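PDB 2PC1: acetyltransferase, GNAT family, which probably transfers an acyl group, typically acetyl from acetyl-CoA, to an acceptor substrate. Local coordinates for residues A[91-96]-A[109-114]; A[104-109]-A[144-149]; A[135-140]-A[180-185]. All blocks are in the same frame, centred on the assembly; numbering follows the deposited sequence.

Contact 1 of 3, residues A[91-96]-A[109-114]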
loop_
_atom_site.group_PDB
_atom_site.type_symbol
_atom_site.label_atom_id
_atom_site.label_comp_id
_atom_site.label_asym_id
_atom_site.label_seq_id
_atom_site.Cartn_x
_atom_site.Cartn_y
_atom_site.Cartn_z
ATOM N N GLY A 91 1.823 13.746 -2.511
ATOM C CA GLY A 91 2.623 14.442 -3.503
ATOM C C GLY A 91 2.411 13.823 -4.862
ATOM O O GLY A 91 1.317 13.426 -5.189
ATOM N N HIS A 92 3.482 13.690 -5.624
ATOM C CA HIS A 92 3.421 13.312 -7.014
ATOM C C HIS A 92 4.341 12.123 -7.289
ATOM O O HIS A 92 5.465 12.080 -6.783
ATOM C CB HIS A 92 3.862 14.486 -7.860
ATOM C CG HIS A 92 3.620 14.303 -9.317
ATOM N ND1 HIS A 92 2.369 14.423 -9.876
ATOM C CD2 HIS A 92 4.464 14.009 -10.333
ATOM C CE1 HIS A 92 2.460 14.226 -11.178
ATOM N NE2 HIS A 92 3.721 13.960 -11.477
ATOM N N GLU A 93 3.862 11.189 -8.109
ATOM C CA GLU A 93 4.686 10.080 -8.604
ATOM C C GLU A 93 5.001 10.314 -10.054
ATOM O O GLU A 93 4.130 10.293 -10.900
ATOM C CB GLU A 93 3.965 8.744 -8.477
ATOM C CG GLU A 93 3.919 8.171 -7.093
ATOM C CD GLU A 93 5.297 7.840 -6.524
ATOM O OE1 GLU A 93 6.280 7.654 -7.293
ATOM O OE2 GLU A 93 5.379 7.761 -5.287
ATOM N N GLU A 94 6.267 10.571 -10.361
ATOM C CA GLU A 94 6.615 10.899 -11.735
ATOM C C GLU A 94 6.199 9.809 -12.727
ATOM O O GLU A 94 5.730 10.098 -13.818
ATOM C CB GLU A 94 8.123 11.163 -11.883
ATOM C CG GLU A 94 8.682 12.249 -10.949
ATOM C CD GLU A 94 8.068 13.623 -11.156
ATOM O OE1 GLU A 94 7.878 14.035 -12.319
ATOM O OE2 GLU A 94 7.792 14.302 -10.138
ATOM N N VAL A 95 6.368 8.554 -12.332
ATOM C CA VAL A 95 6.085 7.449 -13.248
ATOM C C VAL A 95 4.587 7.383 -13.588
ATOM O O VAL A 95 4.198 6.875 -14.626
ATOM C CB VAL A 95 6.632 6.112 -12.681
ATOM C CG1 VAL A 95 6.150 4.901 -13.484
ATOM C CG2 VAL A 95 8.155 6.169 -12.683
ATOM N N TYR A 96 3.736 7.897 -12.706
ATOM C CA TYR A 96 2.301 7.932 -12.971
ATOM C C TYR A 96 1.941 8.842 -14.143
ATOM O O TYR A 96 0.907 8.662 -14.787
ATOM C CB TYR A 96 1.519 8.344 -11.713
ATOM C CG TYR A 96 1.368 7.277 -10.673
ATOM C CD1 TYR A 96 1.959 6.013 -10.784
ATOM C CD2 TYR A 96 0.632 7.529 -9.524
ATOM C CE1 TYR A 96 1.787 5.029 -9.801
ATOM C CE2 TYR A 96 0.490 6.571 -8.552
ATOM C CZ TYR A 96 1.042 5.328 -8.686
ATOM O OH TYR A 96 0.832 4.423 -7.659
ATOM N N HIS A 109 -1.865 17.004 -10.038
ATOM C CA HIS A 109 -0.478 16.705 -9.734
ATOM C C HIS A 109 -0.298 16.107 -8.348
ATOM O O HIS A 109 0.598 15.314 -8.128
ATOM C CB HIS A 109 0.308 18.018 -9.804
ATOM C CG HIS A 109 1.781 17.863 -9.639
ATOM N ND1 HIS A 109 2.618 17.617 -10.706
ATOM C CD2 HIS A 109 2.566 17.891 -8.541
ATOM C CE1 HIS A 109 3.860 17.527 -10.269
ATOM N NE2 HIS A 109 3.858 17.685 -8.960
ATOM N N ARG A 110 -1.129 16.494 -7.396
ATOM C CA ARG A 110 -0.902 16.135 -5.999
ATOM C C ARG A 110 -1.972 15.175 -5.556
ATOM O O ARG A 110 -3.157 15.431 -5.748
ATOM C CB ARG A 110 -0.981 17.369 -5.126
ATOM C CG ARG A 110 -0.874 17.087 -3.665
ATOM C CD ARG A 110 -1.097 18.326 -2.855
ATOM N NE ARG A 110 -0.844 18.050 -1.461
ATOM C CZ ARG A 110 -0.930 18.958 -0.502
ATOM N NH1 ARG A 110 -1.254 20.205 -0.805
ATOM N NH2 ARG A 110 -0.682 18.622 0.739
ATOM N N TYR A 111 -1.561 14.048 -5.004
ATOM C CA TYR A 111 -2.504 13.012 -4.551
ATOM C C TYR A 111 -1.852 12.195 -3.452
ATOM O O TYR A 111 -0.705 12.396 -3.147
ATOM C CB TYR A 111 -2.982 12.150 -5.750
ATOM C CG TYR A 111 -1.878 11.816 -6.712
ATOM C CD1 TYR A 111 -0.970 10.809 -6.438
ATOM C CD2 TYR A 111 -1.728 12.517 -7.899
ATOM C CE1 TYR A 111 0.086 10.547 -7.302
ATOM C CE2 TYR A 111 -0.689 12.271 -8.744
ATOM C CZ TYR A 111 0.194 11.252 -8.456
ATOM O OH TYR A 111 1.244 11.000 -9.314
ATOM N N LEU A 112 -2.611 11.294 -2.865
ATOM C CA LEU A 112 -2.078 10.338 -1.882
ATOM C C LEU A 112 -1.837 9.027 -2.557
ATOM O O LEU A 112 -2.714 8.524 -3.247
ATOM C CB LEU A 112 -3.069 10.165 -0.730
ATOM C CG LEU A 112 -3.187 11.366 0.178
ATOM C CD1 LEU A 112 -4.393 11.216 1.085
ATOM C CD2 LEU A 112 -1.936 11.537 1.027
ATOM N N THR A 113 -0.665 8.471 -2.364
ATOM C CA THR A 113 -0.343 7.178 -2.920
ATOM C C THR A 113 0.014 6.219 -1.790
ATOM O O THR A 113 0.680 6.607 -0.836
ATOM C CB THR A 113 0.839 7.268 -3.936
ATOM O OG1 THR A 113 0.586 8.329 -4.877
ATOM C CG2 THR A 113 1.005 5.951 -4.683
ATOM N N PHE A 114 -0.434 4.982 -1.903
ATOM C CA PHE A 114 -0.053 3.941 -0.971
ATOM C C PHE A 114 0.949 3.037 -1.637
ATOM O O PHE A 114 0.708 2.591 -2.743
ATOM C CB PHE A 114 -1.257 3.074 -0.544
ATOM C CG PHE A 114 -2.376 3.805 0.170
ATOM C CD1 PHE A 114 -2.267 5.089 0.668
ATOM C CD2 PHE A 114 -3.606 3.157 0.310
ATOM C CE1 PHE A 114 -3.342 5.693 1.302
ATOM C CE2 PHE A 114 -4.676 3.764 0.954
ATOM C CZ PHE A 114 -4.552 5.014 1.444
#
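His-92 and His-109 both carry CG anti to the backbone N (chi1 -170° and -175°), and with these torsions two side chains that cross at about a right angle lay their rings flat on one another. The result is an offset stack with nearly parallel planes and ring centroids 3.6 Å apart. The same His-92 ring also donates a hydrogen bond from ND1 to His-109 O at 2.6 Å; the acceptor lies in the ring plane, and ND1 lies in the carbonyl plane, on a lone pair of the oxygen. Rotation of the imidazole is therefore fixed at its edge as well as over its face, and NE2 is held separately by Asp-97. On the opposite face of His-92 sits the hydroxyl of Tyr-111.

Tyr-111 takes the less common rotamer with CG between the backbone N and the carbonyl carbon (chi1 41°), which folds its ring back over Gly-91, whose O stands 3.6 Å above the ring plane near its centre. Behind this lies the end of a beta ladder in the GNAT sheet: strand 81-91 meets strand 111-119 in an antiparallel, hydrogen-bonded pair, Gly-91 N to Tyr-111 O at 2.9 Å and Tyr-111 N to Gly-91 O at 3.0 Å. Past that pair the chain departs into a loop, and the phenol takes over, Tyr-111 OH accepting a hydrogen bond from Glu-93 N at 2.9 Å.

Tyr-96 completes the aromatic cluster. Its CD2 packs against Tyr-111 CE1 at 3.8 Å, the two rings slid apart with little overlap, while its OH is hydrogen-bonded to Asp-148 on strand 144-149.

Contact 2 of 3, residues A[104-109]-A[144-149]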
loop_
_atom_site.group_PDB
_atom_site.type_symbol
_atom_site.label_atom_id
_atom_site.label_comp_id
_atom_site.label_asym_id
_atom_site.label_seq_id
_atom_site.Cartn_x
_atom_site.Cartn_y
_atom_site.Cartn_z
ATOM N N TRP A 104 -5.735 8.515 -16.185
ATOM C CA TRP A 104 -6.257 8.751 -14.845
ATOM C C TRP A 104 -7.645 9.375 -14.930
ATOM O O TRP A 104 -8.054 9.923 -15.982
ATOM C CB TRP A 104 -5.310 9.652 -14.073
ATOM C CG TRP A 104 -3.978 9.055 -13.784
ATOM C CD1 TRP A 104 -2.769 9.366 -14.365
ATOM C CD2 TRP A 104 -3.708 8.027 -12.849
ATOM N NE1 TRP A 104 -1.778 8.604 -13.830
ATOM C CE2 TRP A 104 -2.322 7.753 -12.903
ATOM C CE3 TRP A 104 -4.503 7.308 -11.950
ATOM C CZ2 TRP A 104 -1.720 6.800 -12.086
ATOM C CZ3 TRP A 104 -3.902 6.382 -11.145
ATOM C CH2 TRP A 104 -2.515 6.138 -11.220
ATOM N N LEU A 105 -8.400 9.292 -13.840
ATOM C CA LEU A 105 -9.727 9.866 -13.797
ATOM C C LEU A 105 -9.656 11.371 -13.964
ATOM O O LEU A 105 -10.576 11.971 -14.507
ATOM C CB LEU A 105 -10.404 9.517 -12.480
ATOM C CG LEU A 105 -10.567 8.033 -12.195
ATOM C CD1 LEU A 105 -11.211 7.867 -10.837
ATOM C CD2 LEU A 105 -11.386 7.358 -13.256
ATOM N N HIS A 106 -8.599 11.971 -13.424
ATOM C CA HIS A 106 -8.218 13.369 -13.674
ATOM C C HIS A 106 -6.726 13.490 -13.418
ATOM O O HIS A 106 -6.158 12.653 -12.706
ATOM C CB HIS A 106 -9.051 14.423 -12.871
ATOM C CG HIS A 106 -8.797 14.444 -11.387
ATOM N ND1 HIS A 106 -7.584 14.806 -10.830
ATOM C CD2 HIS A 106 -9.621 14.197 -10.338
ATOM C CE1 HIS A 106 -7.665 14.740 -9.509
ATOM N NE2 HIS A 106 -8.889 14.363 -9.187
ATOM N N ASP A 107 -6.120 14.582 -13.907
ATOM C CA ASP A 107 -4.662 14.682 -13.945
ATOM C C ASP A 107 -4.074 15.635 -12.906
ATOM O O ASP A 107 -3.019 16.217 -13.117
ATOM C CB ASP A 107 -4.193 15.082 -15.350
ATOM C CG ASP A 107 -2.745 14.684 -15.619
ATOM O OD1 ASP A 107 -2.219 13.803 -14.897
ATOM O OD2 ASP A 107 -2.134 15.249 -16.550
ATOM N N ASN A 108 -4.734 15.779 -11.762
ATOM C CA ASN A 108 -4.148 16.607 -10.716
ATOM C C ASN A 108 -2.752 16.079 -10.341
ATOM O O ASN A 108 -2.474 14.881 -10.375
ATOM C CB ASN A 108 -5.049 16.718 -9.487
ATOM C CG ASN A 108 -4.681 17.901 -8.587
ATOM O OD1 ASN A 108 -3.745 17.835 -7.792
ATOM N ND2 ASN A 108 -5.417 19.002 -8.724
ATOM N N HIS A 109 -1.865 17.004 -10.038
ATOM C CA HIS A 109 -0.478 16.705 -9.734
ATOM C C HIS A 109 -0.298 16.107 -8.348
ATOM O O HIS A 109 0.598 15.314 -8.128
ATOM C CB HIS A 109 0.308 18.018 -9.804
ATOM C CG HIS A 109 1.781 17.863 -9.639
ATOM N ND1 HIS A 109 2.618 17.617 -10.706
ATOM C CD2 HIS A 109 2.566 17.891 -8.541
ATOM C CE1 HIS A 109 3.860 17.527 -10.269
ATOM N NE2 HIS A 109 3.858 17.685 -8.960
ATOM N N ASP A 144 -8.004 12.419 -3.443
ATOM C CA ASP A 144 -7.482 11.630 -4.560
ATOM C C ASP A 144 -6.475 10.638 -4.014
ATOM O O ASP A 144 -5.428 11.004 -3.492
ATOM C CB ASP A 144 -6.857 12.607 -5.558
ATOM C CG ASP A 144 -6.366 11.998 -6.817
ATOM O OD1 ASP A 144 -6.335 10.769 -6.971
ATOM O OD2 ASP A 144 -5.977 12.777 -7.714
ATOM N N PHE A 145 -6.821 9.362 -4.132
ATOM C CA PHE A 145 -6.014 8.251 -3.655
ATOM C C PHE A 145 -5.606 7.388 -4.830
ATOM O O PHE A 145 -6.443 7.016 -5.647
ATOM C CB PHE A 145 -6.823 7.396 -2.671
ATOM C CG PHE A 145 -7.135 8.111 -1.392
ATOM C CD1 PHE A 145 -8.221 8.972 -1.304
ATOM C CD2 PHE A 145 -6.349 7.934 -0.268
ATOM C CE1 PHE A 145 -8.525 9.628 -0.127
ATOM C CE2 PHE A 145 -6.664 8.578 0.906
ATOM C CZ PHE A 145 -7.722 9.437 0.959
ATOM N N ARG A 146 -4.328 7.059 -4.912
ATOM C CA ARG A 146 -3.832 6.225 -6.003
ATOM C C ARG A 146 -2.994 5.066 -5.476
ATOM O O ARG A 146 -2.460 5.096 -4.375
ATOM C CB ARG A 146 -3.044 7.072 -6.957
ATOM C CG ARG A 146 -3.905 8.217 -7.491
ATOM C CD ARG A 146 -3.279 8.939 -8.665
ATOM N NE ARG A 146 -4.065 10.147 -8.925
ATOM C CZ ARG A 146 -3.897 10.941 -9.976
ATOM N NH1 ARG A 146 -3.028 10.615 -10.921
ATOM N NH2 ARG A 146 -4.565 12.069 -10.047
ATOM N N CYS A 147 -2.862 4.035 -6.270
ATOM C CA CYS A 147 -2.108 2.833 -5.894
ATOM C C CYS A 147 -1.775 2.120 -7.166
ATOM O O CYS A 147 -2.491 2.255 -8.166
ATOM C CB CYS A 147 -2.949 1.936 -5.003
ATOM S SG CYS A 147 -2.013 0.650 -4.133
ATOM N N ASP A 148 -0.707 1.377 -7.181
ATOM C CA ASP A 148 -0.417 0.533 -8.345
ATOM C C ASP A 148 -0.042 -0.818 -7.802
ATOM O O ASP A 148 0.412 -0.940 -6.667
ATOM C CB ASP A 148 0.668 1.098 -9.218
ATOM C CG ASP A 148 2.000 1.217 -8.501
ATOM O OD1 ASP A 148 2.740 0.223 -8.433
ATOM O OD2 ASP A 148 2.299 2.312 -7.982
ATOM N N THR A 149 -0.233 -1.852 -8.589
ATOM C CA THR A 149 0.185 -3.179 -8.186
ATOM C C THR A 149 0.637 -3.997 -9.367
ATOM O O THR A 149 0.434 -3.656 -10.524
ATOM C CB THR A 149 -0.920 -3.896 -7.379
ATOM O OG1 THR A 149 -0.358 -5.003 -6.668
ATOM C CG2 THR A 149 -2.019 -4.371 -8.235
HETATM O O HOH W 1 -1.941 12.893 -12.354
#
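A cation-pi contact joins the loop that precedes strand 111-119 to the inner strand 144-149 of the GNAT sheet, with Trp-104 meeting Arg-146 in a buried setting. Arg-146 CZ lies 4.4 Å from the centroid of the five-membered ring of Trp-104, 24° off the ring normal, so the charge is over the face. The guanidinium is nevertheless tilted, its plane 38° from the indole, and NH1 dips closest, 3.3 Å from Trp-104 CD2. Further back along the extended side chain, Arg-146 CD makes a CH-pi contact with the six-membered ring, 3.9 Å from its centroid. Tyr-111 offers a second cation-pi partner.

The guanidinium is held from within its own strand. Asp-144, with CG anti to the backbone N (chi1 -175°), turns its carboxylate along the strand toward Arg-146, which grips it side-on: NE reaches OD1 and NH2 reaches OD2, the latter a 2.8 Å salt bridge on the syn lone pair. Gln-181 NE2 also binds OD1, which probably keeps the carboxylate oriented.

On the loop side, His-106 comes at Asp-144 from the opposite direction, CE1 lying 3.2 Å from Asp-144 OD2 with the two planes steeply inclined. The imidazole is steadied by Asn-108 N, which donates to His-106 ND1. An ordered water accepts from Arg-146 NH1 at 2.9 Å and lies equally close, 2.9 Å, to Asn-108 O.

Contact 3 of 3, residues A[135-140]-A[180-185]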
loop_
_atom_site.group_PDB
_atom_site.type_symbol
_atom_site.label_atom_id
_atom_site.label_comp_id
_atom_site.label_asym_id
_atom_site.label_seq_id
_atom_site.Cartn_x
_atom_site.Cartn_y
_atom_site.Cartn_z
ATOM N N GLY A 135 -9.477 2.459 6.632
ATOM C CA GLY A 135 -9.145 3.366 7.756
ATOM C C GLY A 135 -8.182 4.486 7.362
ATOM O O GLY A 135 -8.386 5.642 7.718
ATOM N N LEU A 136 -7.157 4.157 6.563
ATOM C CA LEU A 136 -6.256 5.193 6.022
ATOM C C LEU A 136 -7.001 6.174 5.134
ATOM O O LEU A 136 -6.774 7.373 5.206
ATOM C CB LEU A 136 -5.125 4.576 5.207
ATOM C CG LEU A 136 -4.100 3.790 6.014
ATOM C CD1 LEU A 136 -3.137 3.102 5.055
ATOM C CD2 LEU A 136 -3.346 4.695 6.995
ATOM N N ILE A 137 -7.902 5.667 4.304
ATOM C CA ILE A 137 -8.684 6.547 3.420
ATOM C C ILE A 137 -9.600 7.436 4.254
ATOM O O ILE A 137 -9.697 8.622 4.016
ATOM C CB ILE A 137 -9.496 5.719 2.414
ATOM C CG1 ILE A 137 -8.547 5.026 1.439
ATOM C CG2 ILE A 137 -10.488 6.617 1.653
ATOM C CD1 ILE A 137 -9.142 3.882 0.679
ATOM N N GLU A 138 -10.263 6.864 5.245
ATOM C CA GLU A 138 -11.153 7.673 6.101
ATOM C C GLU A 138 -10.380 8.740 6.853
ATOM O O GLU A 138 -10.862 9.864 6.998
ATOM C CB GLU A 138 -11.889 6.780 7.072
ATOM C CG GLU A 138 -12.749 5.710 6.402
ATOM C CD GLU A 138 -14.188 6.082 6.230
ATOM O OE1 GLU A 138 -14.534 7.271 6.429
ATOM O OE2 GLU A 138 -14.972 5.162 5.898
ATOM N N GLY A 139 -9.167 8.395 7.282
ATOM C CA GLY A 139 -8.333 9.278 8.085
ATOM C C GLY A 139 -7.613 10.389 7.352
ATOM O O GLY A 139 -7.020 11.259 7.972
ATOM N N HIS A 140 -7.641 10.379 6.020
ATOM C CA HIS A 140 -6.960 11.395 5.238
ATOM C C HIS A 140 -7.976 12.162 4.415
ATOM O O HIS A 140 -8.943 11.586 3.919
ATOM C CB HIS A 140 -5.951 10.753 4.295
ATOM C CG HIS A 140 -4.703 10.299 4.976
ATOM N ND1 HIS A 140 -4.608 9.084 5.617
ATOM C CD2 HIS A 140 -3.498 10.901 5.121
ATOM C CE1 HIS A 140 -3.386 8.952 6.114
ATOM N NE2 HIS A 140 -2.692 10.040 5.822
ATOM N N TYR A 180 -4.426 2.338 -10.251
ATOM C CA TYR A 180 -5.756 2.459 -9.685
ATOM C C TYR A 180 -5.937 3.829 -9.016
ATOM O O TYR A 180 -5.004 4.372 -8.417
ATOM C CB TYR A 180 -5.988 1.386 -8.636
ATOM C CG TYR A 180 -6.135 0.006 -9.190
ATOM C CD1 TYR A 180 -5.043 -0.771 -9.493
ATOM C CD2 TYR A 180 -7.386 -0.532 -9.407
ATOM C CE1 TYR A 180 -5.165 -2.040 -9.989
ATOM C CE2 TYR A 180 -7.539 -1.823 -9.913
ATOM C CZ TYR A 180 -6.425 -2.570 -10.198
ATOM O OH TYR A 180 -6.539 -3.859 -10.686
ATOM N N GLN A 181 -7.155 4.366 -9.083
ATOM C CA GLN A 181 -7.476 5.643 -8.464
ATOM C C GLN A 181 -8.856 5.592 -7.827
ATOM O O GLN A 181 -9.799 5.043 -8.401
ATOM C CB GLN A 181 -7.409 6.748 -9.513
ATOM C CG GLN A 181 -7.706 8.155 -9.015
ATOM C CD GLN A 181 -7.517 9.205 -10.098
ATOM O OE1 GLN A 181 -7.459 8.900 -11.277
ATOM N NE2 GLN A 181 -7.434 10.467 -9.684
ATOM N N LYS A 182 -8.935 6.165 -6.639
ATOM C CA LYS A 182 -10.187 6.340 -5.913
ATOM C C LYS A 182 -10.334 7.788 -5.559
ATOM O O LYS A 182 -9.383 8.402 -5.058
ATOM C CB LYS A 182 -10.160 5.519 -4.637
ATOM C CG LYS A 182 -11.369 5.757 -3.743
ATOM C CD LYS A 182 -11.306 4.897 -2.511
ATOM C CE LYS A 182 -12.508 5.134 -1.602
ATOM N NZ LYS A 182 -13.753 4.569 -2.100
ATOM N N ILE A 183 -11.505 8.353 -5.836
ATOM C CA ILE A 183 -11.852 9.673 -5.354
ATOM C C ILE A 183 -12.811 9.499 -4.165
ATOM O O ILE A 183 -13.906 8.930 -4.320
ATOM C CB ILE A 183 -12.544 10.501 -6.454
ATOM C CG1 ILE A 183 -11.705 10.563 -7.740
ATOM C CG2 ILE A 183 -12.809 11.915 -5.957
ATOM C CD1 ILE A 183 -10.372 11.107 -7.593
ATOM N N LYS A 184 -12.369 9.926 -2.991
ATOM C CA LYS A 184 -13.163 9.876 -1.783
ATOM C C LYS A 184 -14.339 10.845 -1.897
ATOM O O LYS A 184 -14.158 12.016 -2.204
ATOM C CB LYS A 184 -12.278 10.244 -0.588
ATOM C CG LYS A 184 -12.891 10.072 0.764
ATOM C CD LYS A 184 -11.886 10.481 1.818
ATOM C CE LYS A 184 -12.386 10.226 3.199
ATOM N NZ LYS A 184 -11.479 10.841 4.153
ATOM N N GLU A 185 -15.541 10.331 -1.667
ATOM C CA GLU A 185 -16.716 11.174 -1.532
ATOM C C GLU A 185 -16.925 11.282 -0.032
ATOM O O GLU A 185 -17.320 10.305 0.614
ATOM C CB GLU A 185 -17.926 10.544 -2.220
HETATM O O HOH W 2 -13.671 10.578 6.080
#
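Lys-184 NZ is bonded closely into the C-terminal end of helix 127-139, where three backbone carbonyls converge on it: His-140 O at 2.7 Å, Ile-137 O at 2.8 Å and Glu-138 O at 3.1 Å. With a water these make four oxygens for three hydrogens, and Glu-138 O is probably the weakest or shared partner. The amine approaches Ile-137 O only 17° from its carbonyl plane and is tilted further at His-140 O, whereas at Glu-138 O it stands well above the plane, off the lone pairs. Every torsion of the lysine is close to anti from chi1 (-172°) outward, carrying the ammonium from the end of strand 177-183 to the helix terminus.

Bonded to the carbonyls at the C-terminal helix end, the ammonium lies at the negative end of the dipole, where its charge is probably stabilised. In the GNAT fold this helix packs on one face of the central sheet, and the contact ties its C-terminal end to the end of strand 177-183 and the residue just past it. The helix end is also braced internally, since His-140 ND1 donates to Leu-136 O.

Apolar packing beside the ammonium is sparser. Ile-137 slides past Lys-184 in the opposite direction, its CG2 touching the lysine CD at 4.1 Å, and its CD1 meets Lys-182 CD at 4.0 Å; NZ of Lys-182 turns off to bind Leu-163 O. Toward solvent the contact is looser still: an ordered water accepts from Lys-184 NZ at 2.9 Å and donates only weakly to OE1 of the exposed Glu-138.

How the contacts relate
Contact 2 is the buried one, contact 1 is partly buried, and contact 3 lies at the surface. All three reach the same sheet, on neighbouring strands 111-119, 144-149 and 177-183. Contacts 1 and 2 are close, their centres about 7 Å apart, and share His-109; contact 1 closes the base of one long loop with stacked histidines and backbone bonds, while contact 2 fastens that loop to strand 144-149 through an arginine against an indole. A probable backbone hydrogen bond from Arg-146 N to Leu-112 O joins them. Contact 3 instead brings in helix 127-139, and its chemistry is a lysine on backbone carbonyls. Gln-181 connects contacts 2 and 3, its OE1 taking a hydrogen bond from Leu-105 N.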